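Local coordinates for extracellular solute-binding protein family 1 (Pseudothermotoga lettingae, PDB 5CI5) that probably serves as the sugar-binding component of an ABC transporter, holding alpha-D-tagatopyranose in its ligand pocket, at residues A82-L86 and G87-P91. Numbering follows the deposited sequence.
Sequences AFADL and GGWVP. With T6T (alpha-D-tagatopyranose), chain C.
Asp85 and Trp89 meet where strand 81-85 of a mixed sheet ends and a short turn leads into helix 89-95, a beta-to-alpha connection at the sugar pocket of this periplasmic-binding-protein fold. The carboxylate of Asp85 takes one sugar hydroxyl on each oxygen: O4 of the tagatose donates to OD1 at 2.6 Å and O5 donates to OD2 at 2.7 Å. CG stands anti to the backbone N (chi1 -159°), which prolongs the strand's direction and carries the carboxylate past its C-terminal end to the ligand. Gln32, Tyr135, Asp137, Arg139, Trp301 and Arg370 also hydrogen-bond the sugar.

The turn also grips the acid. Gly87 N donates to Asp85 OD1 over 2.8 Å, a nearly straight bond that arrives from above the carboxylate plane. OD1 thus has two donors, Gly87 N and the sugar O4. Gly87 is the centre of an inverse gamma turn, in which Gly88 N makes a weak bond to Leu86 O; Gly88, with positive phi, then serves as the helix N-cap. One water bridges the turn: it donates to Asp85 O and accepts from Val90 N, each at 2.8 Å.

Apolar packing is led by the indole. Asp85 CB lies over the five-membered ring of Trp89, 3.3 Å from the centroid and 10° off the normal, in a CH-pi contact, while Ala84 CB touches both Trp89 CE3 and Val90 CG2. Tyr66 and Trp301 meet the indole edge-to-face. An alanine in place of Trp89 would probably strip Asp85 CB of its aromatic support and leave the sugar-binding carboxylate less firmly positioned. A second water donates to Asp85 OD2 at 2.8 Å and weakly accepts from Trp89 NE1 at 3.2 Å.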
loop_
_atom_site.group_PDB
_atom_site.type_symbol
_atom_site.label_atom_id
_atom_site.label_comp_id
_atom_site.label_asym_id
_atom_site.label_seq_id
_atom_site.Cartn_x
_atom_site.Cartn_y
_atom_site.Cartn_z
ATOM N N ALA A 82 -16.275 -2.748 -6.223
ATOM C CA ALA A 82 -15.018 -3.477 -5.981
ATOM C C ALA A 82 -13.954 -2.556 -5.448
ATOM O O ALA A 82 -13.833 -1.427 -5.890
ATOM C CB ALA A 82 -14.478 -4.138 -7.268
ATOM N N PHE A 83 -13.184 -3.068 -4.499
ATOM C CA PHE A 83 -11.935 -2.455 -4.109
ATOM C C PHE A 83 -10.956 -2.485 -5.282
ATOM O O PHE A 83 -10.833 -3.495 -5.962
ATOM C CB PHE A 83 -11.343 -3.196 -2.915
ATOM C CG PHE A 83 -11.699 -2.587 -1.583
ATOM C CD1 PHE A 83 -13.025 -2.393 -1.204
ATOM C CD2 PHE A 83 -10.687 -2.215 -0.698
ATOM C CE1 PHE A 83 -13.331 -1.813 0.017
ATOM C CE2 PHE A 83 -10.988 -1.637 0.509
ATOM C CZ PHE A 83 -12.308 -1.434 0.874
ATOM N N ALA A 84 -10.243 -1.384 -5.478
ATOM C CA ALA A 84 -9.186 -1.313 -6.489
ATOM C C ALA A 84 -8.049 -0.482 -5.902
ATOM O O ALA A 84 -8.270 0.589 -5.313
ATOM C CB ALA A 84 -9.686 -0.716 -7.796
ATOM N N ASP A 85 -6.839 -0.985 -6.040
ATOM C CA ASP A 85 -5.632 -0.331 -5.497
ATOM C C ASP A 85 -5.419 1.056 -6.121
ATOM O O ASP A 85 -5.503 1.235 -7.323
ATOM C CB ASP A 85 -4.437 -1.261 -5.740
ATOM C CG ASP A 85 -3.273 -0.987 -4.845
ATOM O OD1 ASP A 85 -2.965 0.201 -4.560
ATOM O OD2 ASP A 85 -2.643 -1.987 -4.421
ATOM N N LEU A 86 -5.146 2.049 -5.276
ATOM C CA LEU A 86 -4.783 3.368 -5.771
ATOM C C LEU A 86 -3.488 3.342 -6.585
ATOM O O LEU A 86 -3.201 4.282 -7.342
ATOM C CB LEU A 86 -4.666 4.346 -4.604
ATOM C CG LEU A 86 -5.955 4.638 -3.822
ATOM C CD1 LEU A 86 -5.663 5.757 -2.824
ATOM C CD2 LEU A 86 -7.127 5.009 -4.731
ATOM N N GLY A 87 -2.713 2.270 -6.454
ATOM C CA GLY A 87 -1.484 2.102 -7.209
ATOM C C GLY A 87 -1.705 1.582 -8.616
ATOM O O GLY A 87 -1.297 0.464 -8.957
ATOM N N GLY A 88 -2.336 2.409 -9.443
ATOM C CA GLY A 88 -2.395 2.173 -10.877
ATOM C C GLY A 88 -3.532 1.327 -11.405
ATOM O O GLY A 88 -3.706 1.207 -12.635
ATOM N N TRP A 89 -4.298 0.676 -10.539
ATOM C CA TRP A 89 -5.329 -0.212 -11.079
ATOM C C TRP A 89 -6.449 0.558 -11.778
ATOM O O TRP A 89 -6.985 0.076 -12.778
ATOM C CB TRP A 89 -5.970 -1.088 -10.010
ATOM C CG TRP A 89 -5.069 -2.035 -9.267
ATOM C CD1 TRP A 89 -3.682 -2.041 -9.212
ATOM C CD2 TRP A 89 -5.498 -3.136 -8.462
ATOM N NE1 TRP A 89 -3.254 -3.056 -8.398
ATOM C CE2 TRP A 89 -4.340 -3.749 -7.932
ATOM C CE3 TRP A 89 -6.746 -3.666 -8.149
ATOM C CZ2 TRP A 89 -4.407 -4.849 -7.089
ATOM C CZ3 TRP A 89 -6.814 -4.755 -7.303
ATOM C CH2 TRP A 89 -5.650 -5.340 -6.792
ATOM N N VAL A 90 -6.848 1.711 -11.248
ATOM C CA VAL A 90 -8.012 2.380 -11.814
ATOM C C VAL A 90 -7.721 2.864 -13.248
ATOM O O VAL A 90 -8.491 2.599 -14.174
ATOM C CB VAL A 90 -8.501 3.500 -10.870
ATOM C CG1 VAL A 90 -9.577 4.305 -11.522
ATOM C CG2 VAL A 90 -9.043 2.848 -9.618
ATOM N N PRO A 91 -6.575 3.506 -13.479
ATOM C CA PRO A 91 -6.244 3.823 -14.885
ATOM C C PRO A 91 -6.142 2.615 -15.802
ATOM O O PRO A 91 -6.602 2.674 -16.953
ATOM C CB PRO A 91 -4.887 4.533 -14.761
ATOM C CG PRO A 91 -4.946 5.154 -13.417
ATOM C CD PRO A 91 -5.639 4.145 -12.541
HETATM O O3 T6T C . -0.794 0.766 0.306
HETATM C C3 T6T C . -1.822 -0.158 -0.038
HETATM C C4 T6T C . -1.733 -0.456 -1.534
HETATM O O4 T6T C . -1.765 0.769 -2.280
HETATM C C5 T6T C . -0.446 -1.210 -1.786
HETATM O O5 T6T C . -0.319 -1.523 -3.174
HETATM C C6 T6T C . -0.398 -2.474 -0.933
HETATM O O6 T6T C . -0.476 -2.107 0.444
HETATM C C2 T6T C . -1.673 -1.399 0.781
HETATM O O2 T6T C . -2.804 -2.252 0.566
HETATM C C1 T6T C . -1.591 -1.072 2.288
HETATM O O1 T6T C . -2.653 -0.323 2.753
HETATM O O HOH W 1 -5.681 3.277 -9.189
HETATM O O HOH W 2 -1.204 -3.738 -6.003
#